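Local coordinates for periplasmic solute binding protein (Candidatus Liberibacter asiaticus str. psy62, PDB 6IXI) that probably captures zinc or manganese ions in the periplasm as the solute-binding component of a metal-uptake transporter, at residues N104-M109 with Y245-S250. Residues are numbered along the deposited sequence; the frame is centred on the assembly and turned at random.
With CD (cadmium ion), chain B; SO4 (sulfate ion), chain M.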
loop_
_atom_site.group_PDB
_atom_site.type_symbol
_atom_site.label_atom_id
_atom_site.label_comp_id
_atom_site.label_asym_id
_atom_site.label_seq_id
_atom_site.Cartn_x
_atom_site.Cartn_y
_atom_site.Cartn_z
ATOM N N ASN A 104 9.958 2.532 5.809
ATOM C CA ASN A 104 8.668 3.001 5.313
ATOM C C ASN A 104 7.868 1.765 4.889
ATOM O O ASN A 104 8.371 0.922 4.152
ATOM C CB ASN A 104 8.889 4.004 4.178
ATOM C CG ASN A 104 7.628 4.680 3.692
ATOM O OD1 ASN A 104 6.648 4.012 3.337
ATOM N ND2 ASN A 104 7.651 6.007 3.646
ATOM N N PRO A 105 6.615 1.564 5.356
ATOM C CA PRO A 105 5.889 0.336 5.024
ATOM C C PRO A 105 5.181 0.254 3.667
ATOM O O PRO A 105 4.719 -0.824 3.296
ATOM C CB PRO A 105 4.843 0.273 6.138
ATOM C CG PRO A 105 4.549 1.729 6.438
ATOM C CD PRO A 105 5.826 2.490 6.170
ATOM N N HIS A 106 5.097 1.370 2.924
ATOM C CA HIS A 106 4.119 1.513 1.845
ATOM C C HIS A 106 4.604 0.860 0.542
ATOM O O HIS A 106 4.502 1.462 -0.532
ATOM C CB HIS A 106 3.744 3.016 1.705
ATOM C CG HIS A 106 3.202 3.627 2.965
ATOM N ND1 HIS A 106 4.002 4.375 3.828
ATOM C CD2 HIS A 106 1.962 3.602 3.526
ATOM C CE1 HIS A 106 3.268 4.807 4.845
ATOM N NE2 HIS A 106 2.020 4.325 4.703
ATOM N N ALA A 107 5.109 -0.384 0.612
ATOM C CA ALA A 107 5.796 -0.981 -0.531
ATOM C C ALA A 107 4.825 -1.316 -1.666
ATOM O O ALA A 107 5.254 -1.465 -2.806
ATOM C CB ALA A 107 6.555 -2.226 -0.113
ATOM N N TRP A 108 3.531 -1.469 -1.347
ATOM C CA TRP A 108 2.527 -1.927 -2.299
ATOM C C TRP A 108 2.114 -0.808 -3.273
ATOM O O TRP A 108 1.369 -1.046 -4.231
ATOM C CB TRP A 108 1.302 -2.432 -1.520
ATOM C CG TRP A 108 0.632 -1.332 -0.747
ATOM C CD1 TRP A 108 -0.217 -0.388 -1.251
ATOM C CD2 TRP A 108 0.815 -1.001 0.650
ATOM N NE1 TRP A 108 -0.602 0.482 -0.259
ATOM C CE2 TRP A 108 0.005 0.129 0.918
ATOM C CE3 TRP A 108 1.551 -1.563 1.705
ATOM C CZ2 TRP A 108 -0.093 0.694 2.192
ATOM C CZ3 TRP A 108 1.468 -1.004 2.968
ATOM C CH2 TRP A 108 0.647 0.109 3.204
ATOM N N MET A 109 2.552 0.435 -3.025
ATOM C CA MET A 109 2.254 1.509 -3.968
ATOM C C MET A 109 3.331 1.507 -5.058
ATOM O O MET A 109 4.203 2.374 -5.084
ATOM C CB MET A 109 2.265 2.885 -3.288
ATOM C CG MET A 109 1.146 3.134 -2.290
ATOM S SD MET A 109 -0.498 2.672 -2.894
ATOM C CE MET A 109 -0.706 3.859 -4.225
ATOM N N TYR A 245 -5.826 7.258 -2.467
ATOM C CA TYR A 245 -6.061 6.053 -1.687
ATOM C C TYR A 245 -4.781 5.246 -1.637
ATOM O O TYR A 245 -4.244 4.858 -2.681
ATOM C CB TYR A 245 -7.174 5.196 -2.297
ATOM C CG TYR A 245 -8.540 5.778 -2.049
ATOM C CD1 TYR A 245 -9.004 6.856 -2.797
ATOM C CD2 TYR A 245 -9.342 5.278 -1.034
ATOM C CE1 TYR A 245 -10.251 7.409 -2.551
ATOM C CE2 TYR A 245 -10.592 5.816 -0.785
ATOM C CZ TYR A 245 -11.044 6.883 -1.541
ATOM O OH TYR A 245 -12.282 7.391 -1.271
ATOM N N VAL A 246 -4.308 5.018 -0.404
ATOM C CA VAL A 246 -3.044 4.328 -0.205
ATOM C C VAL A 246 -3.143 3.323 0.946
ATOM O O VAL A 246 -2.595 2.231 0.837
ATOM C CB VAL A 246 -1.851 5.303 -0.036
ATOM C CG1 VAL A 246 -1.743 6.271 -1.201
ATOM C CG2 VAL A 246 -1.925 6.076 1.271
ATOM N N ASP A 247 -3.794 3.696 2.052
ATOM C CA ASP A 247 -3.639 2.944 3.293
ATOM C C ASP A 247 -4.682 1.846 3.448
ATOM O O ASP A 247 -4.553 0.975 4.301
ATOM C CB ASP A 247 -3.661 3.863 4.517
ATOM C CG ASP A 247 -2.261 4.286 4.923
ATOM O OD1 ASP A 247 -1.307 3.776 4.306
ATOM O OD2 ASP A 247 -2.132 5.132 5.839
ATOM N N SER A 248 -5.746 1.917 2.644
ATOM C CA SER A 248 -6.883 1.049 2.855
ATOM C C SER A 248 -7.665 1.002 1.558
ATOM O O SER A 248 -7.728 2.006 0.861
ATOM C CB SER A 248 -7.756 1.637 3.957
ATOM O OG SER A 248 -8.930 0.856 4.135
ATOM N N LEU A 249 -8.324 -0.125 1.286
ATOM C CA LEU A 249 -9.334 -0.139 0.238
ATOM C C LEU A 249 -10.481 0.759 0.689
ATOM O O LEU A 249 -10.738 0.903 1.884
ATOM C CB LEU A 249 -9.861 -1.558 0.010
ATOM C CG LEU A 249 -8.824 -2.608 -0.403
ATOM C CD1 LEU A 249 -9.489 -3.946 -0.712
ATOM C CD2 LEU A 249 -8.036 -2.138 -1.613
ATOM N N SER A 250 -11.173 1.342 -0.286
ATOM C CA SER A 250 -12.386 2.075 -0.001
ATOM C C SER A 250 -13.489 1.084 0.371
ATOM O O SER A 250 -13.322 -0.137 0.255
ATOM C CB SER A 250 -12.771 2.908 -1.204
ATOM O OG SER A 250 -13.319 2.081 -2.214
HETATM CD CD CD B . 0.167 4.860 5.679
HETATM S S SO4 M . -14.407 5.428 1.359
HETATM O O1 SO4 M . -15.355 5.930 2.319
HETATM O O2 SO4 M . -14.080 4.065 1.690
HETATM O O3 SO4 M . -13.206 6.227 1.400
HETATM O O4 SO4 M . -14.996 5.494 0.039
#
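V246, M109 and D247 bury the most surface between these two loops, with W108 close behind. The thioether of M109 crosses the V246 side chain at about a right angle: CE stands 4.0 Å from V246 CG1, and SD lies beside V246 CA and CB. Bends at chi2 and chi3 fold the methionine so that CE also comes near the carbonyl of Y245, while L262 and L263 of helix 259-274 pack on the same side chain. The V246 carbonyl meets the edge of the W108 indole. W108 NE1 donates to V246 O over 2.9 Å, in the carbonyl plane and close to the ring plane, yet the N-H...O angle of 135° shows a bent bond, with the oxygen displaced toward CZ2. CA of H106 lies over one face of the W108 ring, offset toward the rim.

Next along the chain, D247 grips the cadmium ion with both carboxylate oxygens, OD1 and OD2 each at 2.3 Å from the metal. H106 NE2 binds the same ion at 2.2 Å, and its ring is nearly coplanar with the carboxylate, the planes differing by 16°. H39 and E172 complete the protein ligands of this site, which also takes zinc or manganese; the two-histidine, two-carboxylate set lies in the interdomain cleft of this ZnuA-like, cluster 9 solute-binding protein.

N104 supports the imidazole from the second shell. Its OD1 accepts hydrogen bonds from both H106 ND1, at 2.7 Å, and H106 N, the latter bond closing an Asx turn. Using ND1 as donor presents NE2 to the metal, and the ND1 bond, with the metal on NE2, probably limits rotation of the ring. N104 is itself held through ND2 by the carbonyl of G173, adjacent to the ligand E172.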